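ABC transporter, periplasmic solute-binding protein (Rhizobium meliloti, PDB 4WED) probably captures a solute in the periplasm, perhaps a peptide or a nickel or heme compound, and delivers it to an ABC importer of the inner membrane. Local coordinates at residues I57-D62 with Y514-E519; F246-L251 with S496-S501. All blocks are in the same frame, centred on the assembly; numbering follows the deposited sequence.

Contact 1. Residues I57-D62 with Y514-E519; sequences IWAIQD and YDMPYE. With NA (sodium ion), chain B.
D62 and D515 meet at a sodium ion. D62 grips it with both carboxylate oxygens, unequally: D62 OD2 lies 2.3 Å from the sodium and D62 OD1 2.7 Å. D515 uses OD1 alone, and the two carboxylate planes are turned 64° apart. Three waters complete the six contacts to the ion. The sodium probably offsets the repulsion between the two acids.

Hydrogen bonds hold the ligands in place. The backbone N of M516 donates to D62 OD2 over 3.1 Å, on the anti side of the carboxylate. That oxygen therefore serves both the metal and the chain. R170 binds D62 OD1, and T512 binds D515 OD2. One metal-bound water also donates to M516 O and to E519 OE2, so E519 belongs to the second shell.

The aromatic contact is T-shaped. The CD1 edge of Y514 comes over one face of W58, with Y514 CD1 3.6 Å from W58 CD2. The Y514 ring and the five-membered ring of W58 are 83° apart in plane.

Apolar contacts lie around M516, a selenomethionine. The M516 chain bends at chi2 and chi3, and M516 CE ends 3.7 Å from I60 CD1. CE also lies near A59 CB, while M516 CB sits against A59 O.

W58, A59 and I60 belong to the short helix 58-61, and residues 514-519 lie in the loop between strands 504-505 and 522-523. Strand 37-42 receives I57 and M516 through I42 and V40. W247 packs against both W58 and Y514.

Contact 2. Residues F246-L251 with S496-S501; sequences FWIAPL and SIWAHS
L251 reaches the strand through one methyl group. Its CG stands opposite the backbone N (chi1 174°), and chi2 of 76° brings CD2 down on I497. L251 CD2 lies 3.6 Å from both I497 CG2 and I497 O. The two side chains cross at about a right angle. L251 CD2 also comes within 4.3 Å of A499 CB, a looser contact.

I248 makes a separate contact. I248 CG1 lies beside the backbone N, and the chain is extended. I248 CD1 then meets the W498 ring at its edge, near the plane, 3.9 Å from W498 CH2. W498 starts away from the loop at CB, but its ring end comes back to it.

No direct hydrogen bond joins the segments. A water links them: it accepts from L251 N at 3.2 Å and gives a weak bond to I497 O.

Neighbouring strands 242-244 and 265-269 pair with strand 488-500, the strand that carries I497, W498 and A499. The contact thus packs a connecting loop, which leads from strand 242-244 to helix 253-261, on an antiparallel sheet. The sheet is part of the type 2 periplasmic-binding fold, consistent with the NikA-like family 5 assignment.

Going from the N terminus, strand 37-42 comes first and is followed by residues 57-62. Contact 1 waits for residues 514-519, near the C terminus, and so closes a loop over most of the chain. Contact 2 lies within that span. It opens at 246-251, after strand 242-244, and closes at 496-501 on strand 488-500. The loops nest and do not cross. The centres of the two contacts are about 12 Å apart, and the contacts touch. I248 CD1 lies 3.4 Å from A59 CB, and W498 CH2 packs 3.6 Å from P517 CG. Together they join helix 58-61 and the C-terminal loop to the antiparallel sheet containing strand 488-500.

Contact 1. Residues I57-D62 with Y514-E519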
ATOM      1  N   ILE A  57       3.747   6.340  14.778  1.00 73.29           N
ATOM      2  CA  ILE A  57       2.624   5.952  13.941  1.00 72.16           C
ATOM      3  C   ILE A  57       2.466   7.023  12.849  1.00 65.84           C
ATOM      4  O   ILE A  57       2.219   8.180  13.152  1.00 65.06           O
ATOM      5  CB  ILE A  57       1.297   5.863  14.740  1.00 71.49           C
ATOM      6  CG1 ILE A  57       1.391   4.829  15.859  1.00 71.86           C
ATOM      7  CG2 ILE A  57       0.125   5.533  13.802  1.00 66.28           C
ATOM      8  CD1 ILE A  57       0.139   4.757  16.707  1.00 76.19           C
ATOM      9  N   TRP A  58       2.587   6.604  11.587  1.00 65.37           N
ATOM     10  CA  TRP A  58       2.538   7.506  10.414  1.00 60.42           C
ATOM     11  C   TRP A  58       1.291   8.382  10.387  1.00 58.09           C
ATOM     12  O   TRP A  58       1.370   9.582  10.194  1.00 61.02           O
ATOM     13  CB  TRP A  58       2.620   6.711   9.114  1.00 57.26           C
ATOM     14  CG  TRP A  58       3.897   5.919   8.951  1.00 59.79           C
ATOM     15  CD1 TRP A  58       5.069   6.355   8.443  1.00 57.79           C
ATOM     16  CD2 TRP A  58       4.092   4.533   9.271  1.00 60.64           C
ATOM     17  NE1 TRP A  58       6.005   5.344   8.449  1.00 58.44           N
ATOM     18  CE2 TRP A  58       5.423   4.209   8.933  1.00 59.18           C
ATOM     19  CE3 TRP A  58       3.260   3.534   9.799  1.00 59.05           C
ATOM     20  CZ2 TRP A  58       5.957   2.939   9.127  1.00 61.89           C
ATOM     21  CZ3 TRP A  58       3.781   2.264   9.999  1.00 61.54           C
ATOM     22  CH2 TRP A  58       5.130   1.977   9.664  1.00 65.29           C
ATOM     23  N   ALA A  59       0.135   7.775  10.595  1.00 58.09           N
ATOM     24  CA  ALA A  59      -1.108   8.513  10.569  1.00 56.06           C
ATOM     25  C   ALA A  59      -1.146   9.700  11.527  1.00 55.94           C
ATOM     26  O   ALA A  59      -1.842  10.671  11.297  1.00 60.28           O
ATOM     27  CB  ALA A  59      -2.248   7.562  10.854  1.00 56.87           C
ATOM     28  N   ILE A  60      -0.384   9.639  12.600  1.00 56.84           N
ATOM     29  CA  ILE A  60      -0.326  10.755  13.566  1.00 60.67           C
ATOM     30  C   ILE A  60       0.477  11.878  13.010  1.00 62.24           C
ATOM     31  O   ILE A  60       0.068  13.033  13.114  1.00 60.68           O
ATOM     32  CB  ILE A  60       0.364  10.354  14.891  1.00 63.45           C
ATOM     33  CG1 ILE A  60      -0.363   9.177  15.566  1.00 66.38           C
ATOM     34  CG2 ILE A  60       0.417  11.520  15.866  1.00 65.58           C
ATOM     35  CD1 ILE A  60      -1.829   9.410  15.904  1.00 69.70           C
ATOM     36  N   GLN A  61       1.578  11.541  12.360  1.00 65.10           N
ATOM     37  CA  GLN A  61       2.446  12.506  11.706  1.00 61.39           C
ATOM     38  C   GLN A  61       1.669  13.231  10.638  1.00 58.48           C
ATOM     39  O   GLN A  61       1.839  14.410  10.426  1.00 57.58           O
ATOM     40  CB  GLN A  61       3.651  11.806  11.102  1.00 59.64           C
ATOM     41  CG  GLN A  61       4.795  11.621  12.066  1.00 60.12           C
ATOM     42  CD  GLN A  61       5.695  10.484  11.694  1.00 63.93           C
ATOM     43  OE1 GLN A  61       5.248   9.413  11.349  1.00 66.52           O
ATOM     44  NE2 GLN A  61       6.978  10.716  11.766  1.00 67.76           N
ATOM     45  N   ASP A  62       0.785  12.504   9.986  1.00 61.82           N
ATOM     46  CA  ASP A  62      -0.030  13.043   8.925  1.00 57.28           C
ATOM     47  C   ASP A  62      -0.963  14.132   9.413  1.00 59.58           C
ATOM     48  O   ASP A  62      -1.465  14.909   8.629  1.00 55.49           O
ATOM     49  CB  ASP A  62      -0.788  11.924   8.244  1.00 59.41           C
ATOM     50  CG  ASP A  62      -1.598  12.396   7.090  1.00 57.28           C
ATOM     51  OD1 ASP A  62      -1.106  13.144   6.246  1.00 52.74           O
ATOM     52  OD2 ASP A  62      -2.750  12.005   7.030  1.00 59.43           O
ATOM     53  N   TYR A 514      -1.097   5.104   5.706  1.00 54.64           N
ATOM     54  CA  TYR A 514      -0.135   5.978   6.428  1.00 56.06           C
ATOM     55  C   TYR A 514      -0.766   7.347   6.731  1.00 58.48           C
ATOM     56  O   TYR A 514      -0.126   8.224   7.321  1.00 54.80           O
ATOM     57  CB  TYR A 514       1.195   6.060   5.648  1.00 51.35           C
ATOM     58  CG  TYR A 514       1.689   4.688   5.322  1.00 50.37           C
ATOM     59  CD1 TYR A 514       2.253   3.896   6.298  1.00 55.65           C
ATOM     60  CD2 TYR A 514       1.526   4.142   4.045  1.00 54.55           C
ATOM     61  CE1 TYR A 514       2.703   2.614   6.028  1.00 55.62           C
ATOM     62  CE2 TYR A 514       1.944   2.844   3.738  1.00 52.73           C
ATOM     63  CZ  TYR A 514       2.541   2.083   4.742  1.00 55.23           C
ATOM     64  OH  TYR A 514       2.949   0.785   4.493  1.00 54.20           O
ATOM     65  N   ASP A 515      -2.037   7.470   6.322  1.00 60.08           N
ATOM     66  CA  ASP A 515      -2.850   8.667   6.457  1.00 62.04           C
ATOM     67  C   ASP A 515      -3.859   8.463   7.557  1.00 59.44           C
ATOM     68  O   ASP A 515      -4.358   7.366   7.710  1.00 56.14           O
ATOM     69  CB  ASP A 515      -3.709   8.876   5.208  1.00 64.22           C
ATOM     70  CG  ASP A 515      -2.935   9.425   4.044  1.00 68.04           C
ATOM     71  OD1 ASP A 515      -2.379  10.553   4.162  1.00 67.89           O
ATOM     72  OD2 ASP A 515      -2.927   8.733   2.991  1.00 74.45           O
HETATM   73  N   MSE A 516      -4.230   9.562   8.212  1.00 60.60           N
HETATM   74  CA  MSE A 516      -5.357   9.611   9.112  1.00 62.98           C
HETATM   75  C   MSE A 516      -6.566  10.217   8.431  1.00 61.10           C
HETATM   76  O   MSE A 516      -6.548  11.371   8.036  1.00 56.84           O
HETATM   77  CB  MSE A 516      -4.934  10.513  10.251  1.00 70.23           C
HETATM   78  CG  MSE A 516      -6.028  10.602  11.322  1.00 75.72           C
HETATM   79 SE   MSE A 516      -6.163   8.910  12.341  1.00 93.19          SE
HETATM   80  CE  MSE A 516      -4.714   8.964  13.687  1.00 85.59           C
ATOM     81  N   PRO A 517      -7.667   9.463   8.340  1.00 60.45           N
ATOM     82  CA  PRO A 517      -8.864   9.955   7.676  1.00 60.24           C
ATOM     83  C   PRO A 517      -9.694  10.915   8.532  1.00 62.91           C
ATOM     84  O   PRO A 517     -10.801  10.578   8.958  1.00 64.37           O
ATOM     85  CB  PRO A 517      -9.653   8.659   7.384  1.00 60.90           C
ATOM     86  CG  PRO A 517      -9.242   7.740   8.495  1.00 63.47           C
ATOM     87  CD  PRO A 517      -7.876   8.147   8.967  1.00 61.92           C
ATOM     88  N   TYR A 518      -9.160  12.105   8.777  1.00 64.67           N
ATOM     89  CA  TYR A 518      -9.881  13.159   9.516  1.00 62.14           C
ATOM     90  C   TYR A 518     -10.675  14.073   8.578  1.00 62.30           C
ATOM     91  O   TYR A 518     -11.522  14.873   9.026  1.00 63.03           O
ATOM     92  CB  TYR A 518      -8.909  14.013  10.323  1.00 62.71           C
ATOM     93  CG  TYR A 518      -7.891  14.727   9.481  1.00 60.62           C
ATOM     94  CD1 TYR A 518      -8.163  15.962   8.902  1.00 59.97           C
ATOM     95  CD2 TYR A 518      -6.657  14.146   9.229  1.00 62.21           C
ATOM     96  CE1 TYR A 518      -7.214  16.598   8.104  1.00 59.68           C
ATOM     97  CE2 TYR A 518      -5.703  14.770   8.435  1.00 60.12           C
ATOM     98  CZ  TYR A 518      -5.984  15.997   7.880  1.00 59.62           C
ATOM     99  OH  TYR A 518      -5.022  16.586   7.080  1.00 63.89           O
ATOM    100  N   GLU A 519     -10.379  13.975   7.286  1.00 60.88           N
ATOM    101  CA  GLU A 519     -10.915  14.873   6.297  1.00 60.82           C
ATOM    102  C   GLU A 519     -12.425  14.722   6.226  1.00 59.69           C
ATOM    103  O   GLU A 519     -12.949  13.610   6.279  1.00 55.21           O
ATOM    104  CB  GLU A 519     -10.344  14.550   4.901  1.00 66.50           C
ATOM    105  CG  GLU A 519      -8.869  14.914   4.667  1.00 75.27           C
ATOM    106  CD  GLU A 519      -7.879  13.842   5.096  1.00 78.70           C
ATOM    107  OE1 GLU A 519      -8.270  12.653   5.194  1.00 85.99           O
ATOM    108  OE2 GLU A 519      -6.692  14.191   5.319  1.00 87.90           O
TER
HETATM  109 NA    NA B 601      -3.380  12.672   4.873  1.00 63.85          NA
HETATM  110  O   HOH W   1      -5.545  11.987   5.768  1.00 63.11           O
HETATM  111  O   HOH W   2      -1.359  13.216   3.386  1.00 60.52           O
HETATM  112  O   HOH W   3      -3.183  14.510   5.823  1.00 68.67           O

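Contact 2. Residues F246-L251 with S496-S501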
ATOM      1  N   PHE A 246      -4.653  -0.748   9.097  1.00 65.88           N
ATOM      2  CA  PHE A 246      -3.549  -1.700   9.329  1.00 72.48           C
ATOM      3  C   PHE A 246      -2.484  -1.189  10.281  1.00 69.82           C
ATOM      4  O   PHE A 246      -1.982  -1.941  11.102  1.00 66.61           O
ATOM      5  CB  PHE A 246      -2.856  -2.114   8.037  1.00 79.38           C
ATOM      6  CG  PHE A 246      -3.588  -3.176   7.275  1.00 94.71           C
ATOM      7  CD1 PHE A 246      -3.637  -4.487   7.756  1.00102.96           C
ATOM      8  CD2 PHE A 246      -4.230  -2.877   6.066  1.00 99.67           C
ATOM      9  CE1 PHE A 246      -4.318  -5.475   7.044  1.00108.43           C
ATOM     10  CE2 PHE A 246      -4.910  -3.855   5.356  1.00103.24           C
ATOM     11  CZ  PHE A 246      -4.949  -5.156   5.840  1.00107.47           C
ATOM     12  N   TRP A 247      -2.142   0.083  10.160  1.00 68.77           N
ATOM     13  CA  TRP A 247      -1.068   0.658  10.973  1.00 71.13           C
ATOM     14  C   TRP A 247      -1.591   1.727  11.897  1.00 66.27           C
ATOM     15  O   TRP A 247      -0.902   2.719  12.187  1.00 65.21           O
ATOM     16  CB  TRP A 247       0.036   1.230  10.066  1.00 74.03           C
ATOM     17  CG  TRP A 247       0.525   0.196   9.156  1.00 78.98           C
ATOM     18  CD1 TRP A 247       0.462   0.200   7.803  1.00 77.61           C
ATOM     19  CD2 TRP A 247       1.065  -1.062   9.537  1.00 91.74           C
ATOM     20  NE1 TRP A 247       0.973  -0.961   7.306  1.00 85.60           N
ATOM     21  CE2 TRP A 247       1.357  -1.756   8.354  1.00 98.62           C
ATOM     22  CE3 TRP A 247       1.375  -1.654  10.768  1.00 99.97           C
ATOM     23  CZ2 TRP A 247       1.932  -3.027   8.360  1.00110.06           C
ATOM     24  CZ3 TRP A 247       1.949  -2.908  10.775  1.00107.64           C
ATOM     25  CH2 TRP A 247       2.212  -3.588   9.581  1.00111.67           C
ATOM     26  N   ILE A 248      -2.817   1.534  12.349  1.00 64.37           N
ATOM     27  CA  ILE A 248      -3.423   2.468  13.283  1.00 65.64           C
ATOM     28  C   ILE A 248      -4.143   1.647  14.363  1.00 67.04           C
ATOM     29  O   ILE A 248      -3.676   1.562  15.497  1.00 72.86           O
ATOM     30  CB  ILE A 248      -4.354   3.448  12.524  1.00 62.74           C
ATOM     31  CG1 ILE A 248      -3.545   4.303  11.519  1.00 60.27           C
ATOM     32  CG2 ILE A 248      -5.132   4.324  13.480  1.00 61.51           C
ATOM     33  CD1 ILE A 248      -4.417   4.976  10.477  1.00 59.21           C
ATOM     34  N   ALA A 249      -5.243   1.011  13.999  1.00 64.05           N
ATOM     35  CA  ALA A 249      -6.023   0.206  14.951  1.00 67.89           C
ATOM     36  C   ALA A 249      -6.774  -0.875  14.180  1.00 64.98           C
ATOM     37  O   ALA A 249      -7.968  -0.745  13.954  1.00 62.35           O
ATOM     38  CB  ALA A 249      -6.994   1.085  15.728  1.00 66.92           C
ATOM     39  N   PRO A 250      -6.060  -1.940  13.763  1.00 65.31           N
ATOM     40  CA  PRO A 250      -6.645  -2.894  12.855  1.00 64.44           C
ATOM     41  C   PRO A 250      -7.984  -3.463  13.348  1.00 66.07           C
ATOM     42  O   PRO A 250      -8.258  -3.519  14.535  1.00 61.77           O
ATOM     43  CB  PRO A 250      -5.595  -4.005  12.780  1.00 66.68           C
ATOM     44  CG  PRO A 250      -4.332  -3.370  13.204  1.00 67.16           C
ATOM     45  CD  PRO A 250      -4.758  -2.411  14.261  1.00 68.08           C
ATOM     46  N   LEU A 251      -8.778  -3.905  12.394  1.00 67.24           N
ATOM     47  CA  LEU A 251     -10.109  -4.367  12.650  1.00 71.76           C
ATOM     48  C   LEU A 251     -10.331  -5.497  11.663  1.00 73.78           C
ATOM     49  O   LEU A 251     -10.559  -5.241  10.484  1.00 72.21           O
ATOM     50  CB  LEU A 251     -11.034  -3.204  12.367  1.00 72.69           C
ATOM     51  CG  LEU A 251     -12.529  -3.403  12.421  1.00 75.27           C
ATOM     52  CD1 LEU A 251     -12.967  -3.466  13.866  1.00 78.82           C
ATOM     53  CD2 LEU A 251     -13.209  -2.242  11.718  1.00 76.05           C
ATOM     54  N   SER A 496      -9.646  -3.004   3.379  1.00 64.11           N
ATOM     55  CA  SER A 496      -9.295  -2.214   4.549  1.00 64.55           C
ATOM     56  C   SER A 496     -10.579  -1.740   5.157  1.00 63.04           C
ATOM     57  O   SER A 496     -11.420  -1.114   4.493  1.00 66.46           O
ATOM     58  CB  SER A 496      -8.447  -1.003   4.154  1.00 67.64           C
ATOM     59  OG  SER A 496      -7.886  -0.357   5.291  1.00 70.27           O
ATOM     60  N   ILE A 497     -10.738  -2.048   6.423  1.00 63.91           N
ATOM     61  CA  ILE A 497     -12.031  -1.934   7.055  1.00 65.27           C
ATOM     62  C   ILE A 497     -11.976  -0.947   8.187  1.00 63.07           C
ATOM     63  O   ILE A 497     -11.138  -1.067   9.078  1.00 63.28           O
ATOM     64  CB  ILE A 497     -12.475  -3.280   7.587  1.00 70.62           C
ATOM     65  CG1 ILE A 497     -12.505  -4.287   6.432  1.00 70.11           C
ATOM     66  CG2 ILE A 497     -13.853  -3.173   8.257  1.00 76.49           C
ATOM     67  CD1 ILE A 497     -12.431  -5.722   6.916  1.00 74.56           C
ATOM     68  N   TRP A 498     -12.871   0.032   8.114  1.00 61.52           N
ATOM     69  CA  TRP A 498     -13.064   1.035   9.153  1.00 62.48           C
ATOM     70  C   TRP A 498     -14.464   0.948   9.698  1.00 61.86           C
ATOM     71  O   TRP A 498     -15.363   0.501   9.006  1.00 63.13           O
ATOM     72  CB  TRP A 498     -12.794   2.428   8.591  1.00 62.63           C
ATOM     73  CG  TRP A 498     -11.332   2.697   8.352  1.00 59.89           C
ATOM     74  CD1 TRP A 498     -10.562   2.242   7.321  1.00 59.39           C
ATOM     75  CD2 TRP A 498     -10.473   3.469   9.177  1.00 60.56           C
ATOM     76  NE1 TRP A 498      -9.260   2.676   7.457  1.00 57.40           N
ATOM     77  CE2 TRP A 498      -9.181   3.434   8.596  1.00 60.69           C
ATOM     78  CE3 TRP A 498     -10.655   4.167  10.374  1.00 63.88           C
ATOM     79  CZ2 TRP A 498      -8.098   4.110   9.157  1.00 60.25           C
ATOM     80  CZ3 TRP A 498      -9.574   4.828  10.939  1.00 64.11           C
ATOM     81  CH2 TRP A 498      -8.312   4.802  10.324  1.00 63.50           C
ATOM     82  N   ALA A 499     -14.651   1.295  10.971  1.00 63.55           N
ATOM     83  CA  ALA A 499     -15.992   1.556  11.467  1.00 63.29           C
ATOM     84  C   ALA A 499     -16.023   2.878  12.197  1.00 63.92           C
ATOM     85  O   ALA A 499     -15.048   3.246  12.825  1.00 64.31           O
ATOM     86  CB  ALA A 499     -16.483   0.434  12.349  1.00 66.89           C
ATOM     87  N   HIS A 500     -17.138   3.598  12.076  1.00 65.18           N
ATOM     88  CA  HIS A 500     -17.400   4.810  12.839  1.00 66.13           C
ATOM     89  C   HIS A 500     -18.746   4.767  13.533  1.00 71.98           C
ATOM     90  O   HIS A 500     -19.598   3.887  13.288  1.00 73.09           O
ATOM     91  CB  HIS A 500     -17.374   6.061  11.949  1.00 66.34           C
ATOM     92  CG  HIS A 500     -18.364   6.061  10.817  1.00 66.15           C
ATOM     93  ND1 HIS A 500     -19.716   6.301  10.989  1.00 70.83           N
ATOM     94  CD2 HIS A 500     -18.181   5.890   9.488  1.00 66.08           C
ATOM     95  CE1 HIS A 500     -20.321   6.250   9.813  1.00 71.64           C
ATOM     96  NE2 HIS A 500     -19.407   6.018   8.882  1.00 68.52           N
ATOM     97  N   SER A 501     -18.947   5.763  14.390  1.00 74.86           N
ATOM     98  CA  SER A 501     -20.177   5.859  15.139  1.00 76.84           C
ATOM     99  C   SER A 501     -21.207   6.558  14.264  1.00 77.24           C
ATOM    100  O   SER A 501     -20.883   7.137  13.219  1.00 76.39           O
ATOM    101  CB  SER A 501     -19.958   6.594  16.463  1.00 77.37           C
ATOM    102  OG  SER A 501     -19.281   7.816  16.296  1.00 75.10           O
TER
HETATM  103  O   HOH W   4      -8.143  -2.535   9.550  1.00 57.62           O